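Local coordinates for O-methyltransferase family 2 (Planctopirus limnophila, PDB 5I2H), which probably transfers a methyl group from S-adenosyl-L-methionine to a hydroxyl oxygen of its substrate and binds the flavone apigenin in the crystal, at residues L62-A66 with R125-D129; T211-Q216 with T242-L248. All coordinates share one frame; numbering follows the deposited sequence.

In the fold
Contacts 1 and 2 lie on opposite sides of the chain's centre, with their centres 41 Å apart and their nearest atoms about 26 Å apart. Contact 1 joins the start of helix 64-76, within the family's dimerisation region, to the end of helix 117-128. Contact 2 belongs to the Rossmann-like methyltransferase domain, where helix 209-217 packs against the loop 242-248 leading into edge strand 248-252. None of the residues of either contact is among those lining the apigenin pocket, which include Arg168, Asn270 and His273; the Arg65 side chain of contact 1 is about 11 Å from a bound apigenin. The two contacts follow each other in series along the chain.

Contact 1: residues L62-A66 with R125-D129; sequences LSERA and RLKSD
Asp129 and Arg65 form a salt bridge in which two nitrogens of the arginine approach side-on. Arg65 NH2 gives a nearly straight bond of 2.7 Å to Asp129 OD1. A longer bond of 3.3 Å runs from Arg65 NE to Asp129 OD2. The carboxylate and guanidinium planes are turned 68° apart, and both donors meet the carboxylate from above its plane. A bend at chi3 (64°) turns the arginine's end to the aspartate, and its NH1 is held by the carbonyls of Gly327 and Thr325.

Asp129 OD2 also accepts from Ser63 OG at 2.6 Å, on the anti side. Ser63 is the N-cap of helix 64-76, its OG accepting from Ala66 N at 3.0 Å; the Ser63 hydroxyl thus donates to the aspartate following helix 117-128 while it accepts from the first turn of helix 64-76.

Water bonds add a second link: one water accepts from Ser63 N and lies 2.7 Å from Leu126 O, and another joins Arg65 NE to Asp129 OD2.

The apolar part is made by Leu62, Ala66 and Leu126. Leu62 CD2 comes 4.2 Å from Leu126 CB, and Ala66 CB meets Leu126 CD2 at 3.9 Å, with Phe322 of helix 312-324 touching Ala66 and Leu126.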
ATOM      1  N   LEU A  62      10.075 -19.905 -12.259  1.00 31.05           N
ATOM      2  CA  LEU A  62       9.898 -19.653 -10.835  1.00 28.28           C
ATOM      3  C   LEU A  62       9.474 -20.936 -10.136  1.00 28.35           C
ATOM      4  O   LEU A  62       8.884 -21.836 -10.745  1.00 31.89           O
ATOM      5  CB  LEU A  62       8.841 -18.548 -10.568  1.00 24.38           C
ATOM      6  CG  LEU A  62       9.094 -17.107 -11.021  1.00 23.23           C
ATOM      7  CD1 LEU A  62       7.861 -16.226 -10.716  1.00 22.33           C
ATOM      8  CD2 LEU A  62      10.336 -16.528 -10.350  1.00 23.41           C
ATOM      9  N   SER A  63       9.771 -21.009  -8.845  1.00 25.61           N
ATOM     10  CA  SER A  63       9.283 -22.112  -8.029  1.00 25.87           C
ATOM     11  C   SER A  63       7.762 -22.081  -7.957  1.00 24.65           C
ATOM     12  O   SER A  63       7.124 -21.077  -8.282  1.00 24.01           O
ATOM     13  CB  SER A  63       9.870 -22.042  -6.616  1.00 23.69           C
ATOM     14  OG  SER A  63       9.386 -20.895  -5.916  1.00 22.27           O
ATOM     15  N   GLU A  64       7.192 -23.212  -7.531  1.00 25.64           N
ATOM     16  CA  GLU A  64       5.761 -23.274  -7.258  1.00 23.83           C
ATOM     17  C   GLU A  64       5.357 -22.223  -6.248  1.00 22.14           C
ATOM     18  O   GLU A  64       4.346 -21.537  -6.430  1.00 20.14           O
ATOM     19  CB  GLU A  64       5.367 -24.658  -6.732  1.00 26.39           C
ATOM     20  CG  GLU A  64       3.836 -24.945  -6.753  1.00 30.89           C
ATOM     21  CD  GLU A  64       3.064 -24.678  -5.413  1.00 33.55           C
ATOM     22  OE1 GLU A  64       3.686 -24.366  -4.353  1.00 36.05           O
ATOM     23  OE2 GLU A  64       1.802 -24.798  -5.433  1.00 31.65           O
ATOM     24  N   ARG A  65       6.135 -22.076  -5.177  1.00 20.26           N
ATOM     25  CA  ARG A  65       5.760 -21.116  -4.145  1.00 18.27           C
ATOM     26  C   ARG A  65       5.815 -19.699  -4.695  1.00 18.35           C
ATOM     27  O   ARG A  65       4.877 -18.910  -4.503  1.00 17.85           O
ATOM     28  CB  ARG A  65       6.675 -21.255  -2.919  1.00 17.11           C
ATOM     29  CG  ARG A  65       6.265 -20.295  -1.768  1.00 16.34           C
ATOM     30  CD  ARG A  65       7.113 -20.478  -0.507  1.00 17.63           C
ATOM     31  NE  ARG A  65       8.509 -20.154  -0.731  1.00 16.35           N
ATOM     32  CZ  ARG A  65       9.191 -19.262  -0.028  1.00 18.14           C
ATOM     33  NH1 ARG A  65       8.602 -18.567   0.952  1.00 16.13           N
ATOM     34  NH2 ARG A  65      10.481 -19.076  -0.297  1.00 19.25           N
ATOM     35  N   ALA A  66       6.908 -19.355  -5.393  1.00 17.33           N
ATOM     36  CA  ALA A  66       7.023 -17.998  -5.934  1.00 15.53           C
ATOM     37  C   ALA A  66       5.907 -17.721  -6.924  1.00 14.24           C
ATOM     38  O   ALA A  66       5.335 -16.616  -6.939  1.00 14.79           O
ATOM     39  CB  ALA A  66       8.387 -17.801  -6.607  1.00 14.58           C
ATOM     40  N   ARG A 125      14.141 -12.360  -4.362  0.51 18.23           N
ATOM     41  CA  ARG A 125      13.458 -13.403  -3.598  0.51 18.92           C
ATOM     42  C   ARG A 125      12.695 -14.340  -4.519  0.51 17.70           C
ATOM     43  O   ARG A 125      12.814 -15.568  -4.415  0.51 17.94           O
ATOM     44  CB  ARG A 125      12.486 -12.792  -2.579  0.51 20.24           C
ATOM     45  CG  ARG A 125      13.096 -11.989  -1.434  0.51 24.20           C
ATOM     46  CD  ARG A 125      14.139 -12.771  -0.609  0.51 27.04           C
ATOM     47  NE  ARG A 125      15.499 -12.616  -1.130  0.51 29.45           N
ATOM     48  CZ  ARG A 125      16.198 -11.481  -1.101  0.51 29.40           C
ATOM     49  NH1 ARG A 125      15.674 -10.380  -0.575  0.51 26.52           N
ATOM     50  NH2 ARG A 125      17.430 -11.449  -1.599  0.51 30.21           N
ATOM     51  N   LEU A 126      11.879 -13.773  -5.414  1.00 17.22           N
ATOM     52  CA  LEU A 126      11.065 -14.591  -6.315  1.00 16.57           C
ATOM     53  C   LEU A 126      11.952 -15.481  -7.175  1.00 18.30           C
ATOM     54  O   LEU A 126      11.708 -16.688  -7.301  1.00 19.11           O
ATOM     55  CB  LEU A 126      10.178 -13.709  -7.206  1.00 14.93           C
ATOM     56  CG  LEU A 126       8.989 -12.979  -6.542  1.00 13.64           C
ATOM     57  CD1 LEU A 126       8.453 -11.874  -7.464  1.00 12.25           C
ATOM     58  CD2 LEU A 126       7.857 -13.936  -6.178  1.00 15.18           C
ATOM     59  N   LYS A 127      12.992 -14.899  -7.769  1.00 18.17           N
ATOM     60  CA  LYS A 127      13.806 -15.653  -8.717  1.00 20.96           C
ATOM     61  C   LYS A 127      14.672 -16.696  -8.027  1.00 22.74           C
ATOM     62  O   LYS A 127      14.958 -17.756  -8.607  1.00 24.71           O
ATOM     63  CB  LYS A 127      14.700 -14.707  -9.515  1.00 23.32           C
ATOM     64  CG  LYS A 127      14.002 -13.899 -10.547  1.00 26.21           C
ATOM     65  CD  LYS A 127      15.033 -13.022 -11.209  1.00 31.35           C
ATOM     66  CE  LYS A 127      14.447 -12.240 -12.361  1.00 34.80           C
ATOM     67  NZ  LYS A 127      15.541 -11.583 -13.135  1.00 37.03           N
ATOM     68  N   SER A 128      15.126 -16.411  -6.812  1.00 23.57           N
ATOM     69  CA  SER A 128      16.056 -17.301  -6.145  1.00 25.42           C
ATOM     70  C   SER A 128      15.367 -18.391  -5.343  1.00 26.41           C
ATOM     71  O   SER A 128      16.043 -19.312  -4.870  1.00 27.72           O
ATOM     72  CB  SER A 128      16.986 -16.499  -5.229  1.00 27.79           C
ATOM     73  OG  SER A 128      16.286 -16.003  -4.094  1.00 32.29           O
ATOM     74  N   ASP A 129      14.057 -18.342  -5.188  1.00 27.19           N
ATOM     75  CA  ASP A 129      13.438 -19.381  -4.380  1.00 31.13           C
ATOM     76  C   ASP A 129      13.633 -20.794  -4.941  1.00 32.84           C
ATOM     77  O   ASP A 129      13.546 -21.011  -6.145  1.00 32.85           O
ATOM     78  CB  ASP A 129      11.965 -19.130  -4.212  1.00 30.55           C
ATOM     79  CG  ASP A 129      11.365 -20.050  -3.197  1.00 30.53           C
ATOM     80  OD1 ASP A 129      12.041 -20.271  -2.160  1.00 31.99           O
ATOM     81  OD2 ASP A 129      10.261 -20.564  -3.440  1.00 28.30           O
TER
HETATM   82  O   HOH W   1      12.039 -19.232  -8.072  1.00 27.61           O
HETATM   83  O   HOH W   2       9.568 -22.837  -2.078  1.00 25.58           O

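Contact 2: residues T211-Q216 with T242-L248; sequences TMAVLQ and TGVRDRL
In the Rossmann-like methyltransferase domain, helix 209-217 packs on the loop that carries the chain from helix 229-241 into edge strand 248-252, with Leu215 and Met212 facing Val244 and Leu248. The loop opens with a Schellman motif, in which Gly243 takes a positive phi.

Apolar side chains fill the middle. The valine's two branches divide their partners: Val244 CG2 meets Met212 CG at 3.9 Å, and Val244 CG1 touches both Leu215 CB and Gln216 CG. Met212, present as selenomethionine and extended beyond CG, crosses Val244 at about a right angle and brings its methyl to Leu248 CD2. At the strand's start, Leu248 CD1 touches Leu215 CD1 at 3.8 Å and Thr211 CG2 at 3.9 Å.

Polar grips flank this packing. Arg247 slides past Leu215 in the opposite direction and holds its carbonyl end-on: NH2 reaches Leu215 O at 2.7 Å and NH1 reaches the same oxygen at 3.1 Å, both from one face of the carbonyl plane, while the oxygen lies in the guanidinium plane. Arg247 NH1 also donates to Trp221 O. Replacing Arg247 by an alanine would probably leave Leu215 O without these two donors and open a gap beside the Leu215 side chain.

Gln216 NE2 gives a bond of 2.9 Å to Thr242 O, on a lone pair in the carbonyl plane. The same amide holds the N-terminal segment, its NE2 also donating to Lys7 O and its OE1 accepting from Ala9 N. Thr242 OG1, which bonds to Leu238 O, lies 3.7 Å from Met212 SE.

Such joining of a helix to the turn before a parallel strand belongs to the alternating beta-alpha units of the Rossmann-like methyltransferase fold, whose helices pack against the central, mostly parallel sheet.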
ATOM      1  N   THR A 211      -1.225 -18.228  25.092  1.00  7.72           N
ATOM      2  CA  THR A 211      -1.398 -19.184  26.182  1.00  8.40           C
ATOM      3  C   THR A 211      -1.673 -18.475  27.497  1.00  9.21           C
ATOM      4  O   THR A 211      -2.532 -18.924  28.265  1.00 10.18           O
ATOM      5  CB  THR A 211      -0.163 -20.069  26.290  1.00 11.97           C
ATOM      6  OG1 THR A 211      -0.045 -20.806  25.070  1.00 13.98           O
ATOM      7  CG2 THR A 211      -0.281 -21.053  27.454  1.00 11.23           C
HETATM    8  N   MSE A 212      -0.974 -17.361  27.769  1.00  8.71           N
HETATM    9  CA  MSE A 212      -1.228 -16.627  29.006  1.00  7.84           C
HETATM   10  C   MSE A 212      -2.682 -16.135  29.065  1.00  8.81           C
HETATM   11  O   MSE A 212      -3.304 -16.222  30.127  1.00 10.43           O
HETATM   12  CB  MSE A 212      -0.256 -15.462  29.172  1.00  8.78           C
HETATM   13  CG  MSE A 212       1.176 -15.952  29.256  1.00 11.15           C
HETATM   14 SE   MSE A 212       2.344 -14.438  29.058  0.79 13.58          SE
HETATM   15  CE  MSE A 212       3.914 -15.526  28.588  1.00 15.59           C
ATOM     16  N   ALA A 213      -3.236 -15.641  27.949  1.00  8.88           N
ATOM     17  CA  ALA A 213      -4.648 -15.260  27.958  1.00  7.18           C
ATOM     18  C   ALA A 213      -5.541 -16.463  28.254  1.00  8.80           C
ATOM     19  O   ALA A 213      -6.469 -16.377  29.072  1.00 10.37           O
ATOM     20  CB  ALA A 213      -5.028 -14.599  26.635  1.00  6.91           C
ATOM     21  N   VAL A 214      -5.287 -17.599  27.591  1.00  7.62           N
ATOM     22  CA  VAL A 214      -6.105 -18.781  27.858  1.00  8.69           C
ATOM     23  C   VAL A 214      -6.022 -19.163  29.333  1.00  8.83           C
ATOM     24  O   VAL A 214      -7.036 -19.494  29.971  1.00 12.01           O
ATOM     25  CB  VAL A 214      -5.663 -19.936  26.938  1.00 10.66           C
ATOM     26  CG1 VAL A 214      -6.301 -21.263  27.368  1.00 11.63           C
ATOM     27  CG2 VAL A 214      -6.041 -19.593  25.495  1.00 11.84           C
ATOM     28  N   LEU A 215      -4.826 -19.089  29.914  1.00  8.88           N
ATOM     29  CA  LEU A 215      -4.699 -19.473  31.322  1.00  8.18           C
ATOM     30  C   LEU A 215      -5.434 -18.512  32.253  1.00 10.94           C
ATOM     31  O   LEU A 215      -5.900 -18.944  33.318  1.00 11.65           O
ATOM     32  CB  LEU A 215      -3.226 -19.547  31.742  1.00  9.08           C
ATOM     33  CG  LEU A 215      -2.394 -20.654  31.083  1.00  8.34           C
ATOM     34  CD1 LEU A 215      -0.943 -20.639  31.644  1.00  9.17           C
ATOM     35  CD2 LEU A 215      -3.044 -22.040  31.224  1.00 11.32           C
ATOM     36  N   GLN A 216      -5.515 -17.211  31.915  1.00  9.97           N
ATOM     37  CA  GLN A 216      -6.358 -16.321  32.721  1.00 10.44           C
ATOM     38  C   GLN A 216      -7.833 -16.668  32.575  1.00 11.92           C
ATOM     39  O   GLN A 216      -8.605 -16.545  33.541  1.00 15.71           O
ATOM     40  CB  GLN A 216      -6.127 -14.854  32.351  1.00 10.11           C
ATOM     41  CG  GLN A 216      -4.726 -14.343  32.643  1.00 11.70           C
ATOM     42  CD  GLN A 216      -4.683 -12.841  32.537  1.00 12.63           C
ATOM     43  OE1 GLN A 216      -5.584 -12.239  31.940  1.00 15.87           O
ATOM     44  NE2 GLN A 216      -3.662 -12.214  33.128  1.00 12.02           N
ATOM     45  N   THR A 242       1.465 -11.240  33.906  1.00 11.70           N
ATOM     46  CA  THR A 242       0.078 -11.670  33.779  1.00 11.54           C
ATOM     47  C   THR A 242      -0.337 -12.588  34.923  1.00 11.35           C
ATOM     48  O   THR A 242      -1.493 -13.024  34.953  1.00 12.57           O
ATOM     49  CB  THR A 242      -0.167 -12.378  32.429  1.00 11.32           C
ATOM     50  OG1 THR A 242       0.749 -13.474  32.291  1.00 11.17           O
ATOM     51  CG2 THR A 242       0.016 -11.391  31.249  1.00 11.65           C
ATOM     52  N   GLY A 243       0.568 -12.881  35.864  1.00 11.12           N
ATOM     53  CA  GLY A 243       0.216 -13.647  37.047  1.00 12.49           C
ATOM     54  C   GLY A 243      -0.081 -15.115  36.815  1.00 14.15           C
ATOM     55  O   GLY A 243      -0.744 -15.731  37.650  1.00 15.87           O
ATOM     56  N   VAL A 244       0.399 -15.700  35.716  1.00 12.56           N
ATOM     57  CA  VAL A 244       0.159 -17.109  35.425  1.00 11.97           C
ATOM     58  C   VAL A 244       1.445 -17.924  35.522  1.00 13.58           C
ATOM     59  O   VAL A 244       1.458 -19.117  35.170  1.00 13.12           O
ATOM     60  CB  VAL A 244      -0.518 -17.300  34.056  1.00 11.31           C
ATOM     61  CG1 VAL A 244      -1.888 -16.575  34.032  1.00 11.59           C
ATOM     62  CG2 VAL A 244       0.413 -16.821  32.951  1.00 12.51           C
ATOM     63  N   ARG A 245       2.513 -17.317  36.037  1.00 12.39           N
ATOM     64  CA  ARG A 245       3.825 -17.965  36.084  1.00 15.06           C
ATOM     65  C   ARG A 245       3.790 -19.345  36.748  1.00 16.73           C
ATOM     66  O   ARG A 245       4.485 -20.276  36.305  1.00 16.93           O
ATOM     67  CB  ARG A 245       4.778 -17.029  36.825  1.00 17.86           C
ATOM     68  CG  ARG A 245       6.061 -17.592  37.339  1.00 20.73           C
ATOM     69  CD  ARG A 245       7.028 -17.673  36.240  1.00 21.31           C
ATOM     70  NE  ARG A 245       6.890 -18.937  35.558  1.00 22.48           N
ATOM     71  CZ  ARG A 245       7.812 -19.421  34.750  1.00 20.53           C
ATOM     72  NH1 ARG A 245       7.634 -20.618  34.155  1.00 17.76           N
ATOM     73  NH2 ARG A 245       8.896 -18.683  34.538  1.00 20.00           N
ATOM     74  N   ASP A 246       3.005 -19.493  37.816  0.63 18.44           N
ATOM     75  CA  ASP A 246       2.994 -20.754  38.537  0.63 18.96           C
ATOM     76  C   ASP A 246       2.292 -21.865  37.757  0.63 16.69           C
ATOM     77  O   ASP A 246       2.454 -23.047  38.106  0.63 17.86           O
ATOM     78  CB  ASP A 246       2.354 -20.555  39.919  0.63 22.54           C
ATOM     79  CG  ASP A 246       3.224 -19.711  40.877  0.63 25.15           C
ATOM     80  OD1 ASP A 246       4.467 -19.719  40.771  0.63 25.50           O
ATOM     81  OD2 ASP A 246       2.654 -19.043  41.765  0.63 27.11           O
ATOM     82  N   ARG A 247       1.562 -21.532  36.688  1.00 14.60           N
ATOM     83  CA  ARG A 247       0.849 -22.528  35.898  1.00 14.06           C
ATOM     84  C   ARG A 247       1.423 -22.625  34.491  1.00 13.06           C
ATOM     85  O   ARG A 247       0.793 -23.209  33.595  1.00 13.42           O
ATOM     86  CB  ARG A 247      -0.654 -22.226  35.849  1.00 14.72           C
ATOM     87  CG  ARG A 247      -1.358 -22.360  37.176  1.00 16.77           C
ATOM     88  CD  ARG A 247      -2.856 -22.223  36.985  1.00 15.79           C
ATOM     89  NE  ARG A 247      -3.287 -20.840  36.714  1.00 15.22           N
ATOM     90  CZ  ARG A 247      -4.038 -20.448  35.682  1.00 15.58           C
ATOM     91  NH1 ARG A 247      -4.467 -21.321  34.748  1.00 15.26           N
ATOM     92  NH2 ARG A 247      -4.385 -19.164  35.595  1.00 16.19           N
ATOM     93  N   LEU A 248       2.607 -22.070  34.287  1.00 11.00           N
ATOM     94  CA  LEU A 248       3.273 -22.056  32.994  1.00 13.48           C
ATOM     95  C   LEU A 248       4.666 -22.679  33.129  1.00 14.16           C
ATOM     96  O   LEU A 248       5.395 -22.402  34.086  1.00 17.41           O
ATOM     97  CB  LEU A 248       3.377 -20.610  32.473  1.00 16.39           C
ATOM     98  CG  LEU A 248       3.752 -20.427  31.021  1.00 15.75           C
ATOM     99  CD1 LEU A 248       2.564 -20.818  30.119  1.00 14.51           C
ATOM    100  CD2 LEU A 248       4.144 -18.985  30.807  1.00 16.37           C
TER